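Local atomic coordinates of Iron(III) ABC transporter, periplasmic iron-compound-binding protein (Vibrio cholerae, PDB entry 3TEF), a protein that probably binds iron-loaded catecholate siderophores in the periplasm and delivers them to an ABC transporter for iron uptake. Residues D34-F46 and L53-L67. Numbering follows the deposited sequence.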
loop_
_atom_site.group_PDB
_atom_site.type_symbol
_atom_site.label_atom_id
_atom_site.label_comp_id
_atom_site.label_asym_id
_atom_site.label_seq_id
_atom_site.Cartn_x
_atom_site.Cartn_y
_atom_site.Cartn_z
ATOM N N ASP A 34 9.989 1.195 -10.381
ATOM C CA ASP A 34 10.963 0.178 -10.742
ATOM C C ASP A 34 10.336 -0.957 -11.565
ATOM O O ASP A 34 10.923 -1.409 -12.543
ATOM C CB ASP A 34 11.660 -0.366 -9.499
ATOM C CG ASP A 34 12.650 -1.456 -9.832
ATOM O OD1 ASP A 34 13.771 -1.124 -10.255
ATOM O OD2 ASP A 34 12.286 -2.635 -9.679
ATOM N N SER A 35 9.147 -1.407 -11.167
ATOM C CA SER A 35 8.468 -2.515 -11.841
ATOM C C SER A 35 8.218 -2.239 -13.324
ATOM O O SER A 35 8.269 -3.161 -14.158
ATOM C CB SER A 35 7.145 -2.850 -11.147
ATOM O OG SER A 35 7.368 -3.338 -9.838
ATOM N N PHE A 36 7.939 -0.982 -13.645
ATOM C CA PHE A 36 7.670 -0.578 -15.025
ATOM C C PHE A 36 8.949 -0.172 -15.769
ATOM O O PHE A 36 8.898 0.313 -16.898
ATOM C CB PHE A 36 6.590 0.519 -15.087
ATOM C CG PHE A 36 5.191 -0.002 -14.868
ATOM C CD1 PHE A 36 4.683 -1.009 -15.680
ATOM C CD2 PHE A 36 4.387 0.511 -13.864
ATOM C CE1 PHE A 36 3.403 -1.496 -15.479
ATOM C CE2 PHE A 36 3.113 0.026 -13.652
ATOM C CZ PHE A 36 2.615 -0.974 -14.465
ATOM N N GLY A 37 10.095 -0.392 -15.129
ATOM C CA GLY A 37 11.371 -0.297 -15.810
ATOM C C GLY A 37 12.058 1.048 -15.765
ATOM O O GLY A 37 12.988 1.300 -16.525
ATOM N N ILE A 38 11.605 1.919 -14.869
ATOM C CA ILE A 38 12.202 3.246 -14.727
ATOM C C ILE A 38 13.213 3.259 -13.581
ATOM O O ILE A 38 12.946 2.692 -12.527
ATOM C CB ILE A 38 11.113 4.303 -14.430
ATOM C CG1 ILE A 38 10.034 4.311 -15.528
ATOM C CG2 ILE A 38 11.744 5.671 -14.205
ATOM C CD1 ILE A 38 10.566 4.562 -16.929
ATOM N N GLU A 39 14.368 3.898 -13.776
ATOM C CA GLU A 39 15.378 3.936 -12.721
ATOM C C GLU A 39 15.558 5.355 -12.191
ATOM O O GLU A 39 16.008 6.231 -12.916
ATOM C CB GLU A 39 16.728 3.396 -13.202
ATOM C CG GLU A 39 17.746 3.262 -12.074
ATOM C CD GLU A 39 19.109 2.816 -12.552
ATOM O OE1 GLU A 39 19.274 2.608 -13.773
ATOM O OE2 GLU A 39 20.012 2.669 -11.702
ATOM N N PRO A 40 15.232 5.569 -10.913
ATOM C CA PRO A 40 15.292 6.909 -10.310
ATOM C C PRO A 40 16.726 7.325 -10.022
ATOM O O PRO A 40 17.622 6.466 -9.996
ATOM C CB PRO A 40 14.556 6.728 -8.985
ATOM C CG PRO A 40 14.823 5.283 -8.629
ATOM C CD PRO A 40 14.784 4.541 -9.956
ATOM N N VAL A 41 16.933 8.619 -9.814
ATOM C CA VAL A 41 18.245 9.154 -9.488
ATOM C C VAL A 41 18.471 9.332 -7.986
ATOM O O VAL A 41 19.614 9.463 -7.543
ATOM C CB VAL A 41 18.529 10.491 -10.211
ATOM C CG1 VAL A 41 18.494 10.304 -11.724
ATOM C CG2 VAL A 41 17.553 11.577 -9.767
ATOM N N ALA A 42 17.389 9.327 -7.212
ATOM C CA ALA A 42 17.461 9.463 -5.762
ATOM C C ALA A 42 16.180 8.898 -5.156
ATOM O O ALA A 42 15.119 8.931 -5.791
ATOM C CB ALA A 42 17.649 10.916 -5.366
ATOM N N VAL A 43 16.291 8.343 -3.952
ATOM C CA VAL A 43 15.172 7.648 -3.325
ATOM C C VAL A 43 15.148 7.861 -1.827
ATOM O O VAL A 43 16.187 8.086 -1.203
ATOM C CB VAL A 43 15.220 6.127 -3.590
ATOM C CG1 VAL A 43 15.141 5.851 -5.082
ATOM C CG2 VAL A 43 16.493 5.512 -2.983
ATOM N N SER A 44 13.963 7.779 -1.238
ATOM C CA SER A 44 13.897 7.761 0.212
ATOM C C SER A 44 14.578 6.493 0.714
ATOM O O SER A 44 14.771 5.531 -0.037
ATOM C CB SER A 44 12.448 7.849 0.704
ATOM O OG SER A 44 11.642 6.903 0.040
ATOM N N LYS A 45 14.957 6.530 1.981
ATOM C CA LYS A 45 15.608 5.414 2.631
ATOM C C LYS A 45 14.752 5.020 3.820
ATOM O O LYS A 45 14.249 5.883 4.549
ATOM C CB LYS A 45 17.003 5.831 3.090
ATOM C CG LYS A 45 17.875 6.391 1.979
ATOM C CD LYS A 45 18.390 5.300 1.033
ATOM C CE LYS A 45 19.166 5.917 -0.123
ATOM N NZ LYS A 45 19.958 4.869 -0.873
ATOM N N PHE A 46 14.597 3.716 4.007
ATOM C CA PHE A 46 13.725 3.151 5.022
ATOM C C PHE A 46 14.310 1.794 5.425
ATOM O O PHE A 46 14.644 0.979 4.561
ATOM C CB PHE A 46 12.320 2.994 4.435
ATOM C CG PHE A 46 11.343 2.281 5.330
ATOM C CD1 PHE A 46 11.109 2.715 6.624
ATOM C CD2 PHE A 46 10.626 1.195 4.854
ATOM C CE1 PHE A 46 10.179 2.056 7.437
ATOM C CE2 PHE A 46 9.696 0.536 5.654
ATOM C CZ PHE A 46 9.475 0.963 6.947
ATOM N N LEU A 53 13.322 -4.470 -3.716
ATOM C CA LEU A 53 13.858 -3.131 -3.998
ATOM C C LEU A 53 15.230 -2.911 -3.346
ATOM O O LEU A 53 15.677 -1.780 -3.165
ATOM C CB LEU A 53 12.871 -2.017 -3.527
ATOM C CG LEU A 53 11.502 -2.057 -4.209
ATOM C CD1 LEU A 53 10.540 -1.093 -3.507
ATOM C CD2 LEU A 53 11.613 -1.721 -5.697
ATOM N N ALA A 54 15.919 -4.003 -3.035
ATOM C CA ALA A 54 17.142 -3.922 -2.243
ATOM C C ALA A 54 18.235 -3.037 -2.836
ATOM O O ALA A 54 19.009 -2.430 -2.090
ATOM C CB ALA A 54 17.687 -5.335 -1.965
ATOM N N LYS A 55 18.337 -2.970 -4.158
ATOM C CA LYS A 55 19.418 -2.190 -4.746
ATOM C C LYS A 55 19.323 -0.716 -4.378
ATOM O O LYS A 55 20.335 -0.018 -4.304
ATOM C CB LYS A 55 19.487 -2.357 -6.268
ATOM C CG LYS A 55 18.475 -1.557 -7.078
ATOM C CD LYS A 55 18.819 -1.668 -8.558
ATOM C CE LYS A 55 17.919 -0.825 -9.429
ATOM N NZ LYS A 55 18.221 -0.972 -10.892
ATOM N N TYR A 56 18.099 -0.252 -4.135
ATOM C CA TYR A 56 17.876 1.151 -3.801
ATOM C C TYR A 56 18.290 1.488 -2.376
ATOM O O TYR A 56 18.240 2.646 -1.973
ATOM C CB TYR A 56 16.408 1.530 -4.065
ATOM C CG TYR A 56 16.040 1.371 -5.517
ATOM C CD1 TYR A 56 16.530 2.257 -6.467
ATOM C CD2 TYR A 56 15.213 0.331 -5.945
ATOM C CE1 TYR A 56 16.216 2.126 -7.805
ATOM C CE2 TYR A 56 14.882 0.193 -7.299
ATOM C CZ TYR A 56 15.391 1.095 -8.217
ATOM O OH TYR A 56 15.079 0.980 -9.555
ATOM N N LYS A 57 18.717 0.486 -1.614
ATOM C CA LYS A 57 19.160 0.748 -0.255
ATOM C C LYS A 57 20.570 1.324 -0.235
ATOM O O LYS A 57 20.965 1.946 0.747
ATOM C CB LYS A 57 19.175 -0.516 0.598
ATOM C CG LYS A 57 17.848 -1.201 0.839
ATOM C CD LYS A 57 18.160 -2.580 1.381
ATOM C CE LYS A 57 17.157 -3.063 2.399
ATOM N NZ LYS A 57 17.454 -4.488 2.739
ATOM N N SER A 58 21.327 1.119 -1.309
ATOM C CA SER A 58 22.737 1.526 -1.305
ATOM C C SER A 58 22.969 2.992 -1.659
ATOM O O SER A 58 22.078 3.674 -2.175
ATOM C CB SER A 58 23.567 0.636 -2.229
ATOM O OG SER A 58 23.599 1.168 -3.537
ATOM N N ASP A 59 24.188 3.455 -1.390
ATOM C CA ASP A 59 24.602 4.828 -1.685
ATOM C C ASP A 59 24.744 5.087 -3.175
ATOM O O ASP A 59 25.067 6.204 -3.569
ATOM C CB ASP A 59 25.953 5.137 -1.043
ATOM C CG ASP A 59 25.885 5.200 0.460
ATOM O OD1 ASP A 59 24.788 5.476 0.994
ATOM O OD2 ASP A 59 26.936 4.977 1.104
ATOM N N LYS A 60 24.538 4.073 -4.008
ATOM C CA LYS A 60 24.461 4.324 -5.444
ATOM C C LYS A 60 23.315 5.324 -5.690
ATOM O O LYS A 60 23.356 6.135 -6.612
ATOM C CB LYS A 60 24.216 3.034 -6.225
ATOM C CG LYS A 60 24.182 3.249 -7.718
ATOM C CD LYS A 60 24.013 1.945 -8.477
ATOM C CE LYS A 60 23.773 2.214 -9.953
ATOM N NZ LYS A 60 23.523 0.952 -10.689
ATOM N N TYR A 61 22.297 5.246 -4.845
ATOM C CA TYR A 61 21.148 6.144 -4.938
ATOM C C TYR A 61 21.123 7.096 -3.740
ATOM O O TYR A 61 20.887 6.677 -2.611
ATOM C CB TYR A 61 19.862 5.314 -5.005
ATOM C CG TYR A 61 19.859 4.352 -6.166
ATOM C CD1 TYR A 61 19.428 4.759 -7.417
ATOM C CD2 TYR A 61 20.343 3.039 -6.025
ATOM C CE1 TYR A 61 19.434 3.912 -8.486
ATOM C CE2 TYR A 61 20.345 2.177 -7.096
ATOM C CZ TYR A 61 19.896 2.622 -8.326
ATOM O OH TYR A 61 19.900 1.772 -9.405
ATOM N N PRO A 62 21.382 8.393 -3.982
ATOM C CA PRO A 62 21.399 9.381 -2.899
ATOM C C PRO A 62 20.059 9.422 -2.177
ATOM O O PRO A 62 19.028 9.197 -2.804
ATOM C CB PRO A 62 21.637 10.706 -3.630
ATOM C CG PRO A 62 22.358 10.313 -4.877
ATOM C CD PRO A 62 21.769 8.978 -5.275
ATOM N N SER A 63 20.087 9.700 -0.879
ATOM C CA SER A 63 18.882 9.709 -0.068
ATOM C C SER A 63 18.066 10.958 -0.331
ATOM O O SER A 63 18.576 12.071 -0.229
ATOM C CB SER A 63 19.222 9.675 1.416
ATOM O OG SER A 63 18.032 9.782 2.178
ATOM N N ALA A 64 16.796 10.761 -0.649
ATOM C CA ALA A 64 15.873 11.875 -0.815
ATOM C C ALA A 64 15.096 12.125 0.474
ATOM O O ALA A 64 14.133 12.912 0.493
ATOM C CB ALA A 64 14.931 11.596 -1.965
ATOM N N GLY A 65 15.515 11.458 1.549
ATOM C CA GLY A 65 14.887 11.604 2.849
ATOM C C GLY A 65 14.245 10.323 3.338
ATOM O O GLY A 65 14.593 9.242 2.868
ATOM N N SER A 66 13.332 10.444 4.296
ATOM C CA SER A 66 12.619 9.293 4.834
ATOM C C SER A 66 11.286 9.163 4.122
ATOM O O SER A 66 11.019 9.911 3.194
ATOM C CB SER A 66 12.388 9.454 6.333
ATOM O OG SER A 66 11.439 10.481 6.595
ATOM N N LEU A 67 10.461 8.204 4.545
ATOM C CA LEU A 67 9.133 8.050 3.962
ATOM C C LEU A 67 8.272 9.269 4.233
ATOM O O LEU A 67 7.363 9.565 3.466
ATOM C CB LEU A 67 8.419 6.815 4.513
ATOM C CG LEU A 67 9.077 5.448 4.295
ATOM C CD1 LEU A 67 8.121 4.350 4.771
ATOM C CD2 LEU A 67 9.471 5.222 2.840
HETATM O O HOH W 1 15.620 -2.724 -10.961
HETATM O O HOH W 2 22.046 7.480 -8.944
HETATM O O HOH W 3 15.775 2.993 -0.497
HETATM O O HOH W 4 12.027 6.264 6.074
HETATM O O HOH W 5 22.083 4.807 1.092
#
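Lys-45 leaves its backbone with CG beside the backbone N (chi1 -55°) and then bends at chi2 (-74°), a course that brings NZ to the backbone carbonyls of 56-61. There Lys-45 NZ donates to Tyr-61 O at 2.7 Å, in the carbonyl plane, and to Tyr-56 O at 3.0 Å, while a water links it to Lys-57 O and Asp-59 OD1. One ammonium group thus grips two carbonyls, with a weak third bond to Lys-57 O, so that a single side chain ties together backbone carbonyls spread along an irregular loop.

Two tyrosines reach the other way. Tyr-56 OH donates to Asp-34 OD1 at 2.6 Å, on the anti side of a carboxylate turned nearly perpendicular to the ring; a water joins the same oxygen to Lys-55 NZ. Tyr-61 OH makes a very short bond of 2.5 Å to Glu-39 OE2, and Pro-40 O lies at the edge of its ring. CD1 of Tyr-56 sits over the opposite face of that ring from Lys-60 CG, and Pro-40 CD meets Tyr-56 CE1 at 3.5 Å. Further along, Leu-67 CD1 stands 3.8 Å from the Phe-46 ring centroid, a CH-pi contact over the face.

Backbone bonds from Val-43 N to Pro-62 O and Ala-64 N to Val-43 O make a single bridge between Val-43 and Ser-63; Lys-45 N to Gly-65 O follows beyond it. The loop 53-67 thereby flanks strand 42-43, which lies at the edge of the four-stranded parallel sheet beside strand 22-25, while Leu-53, Tyr-56 and Leu-67 pack on helix 27-35.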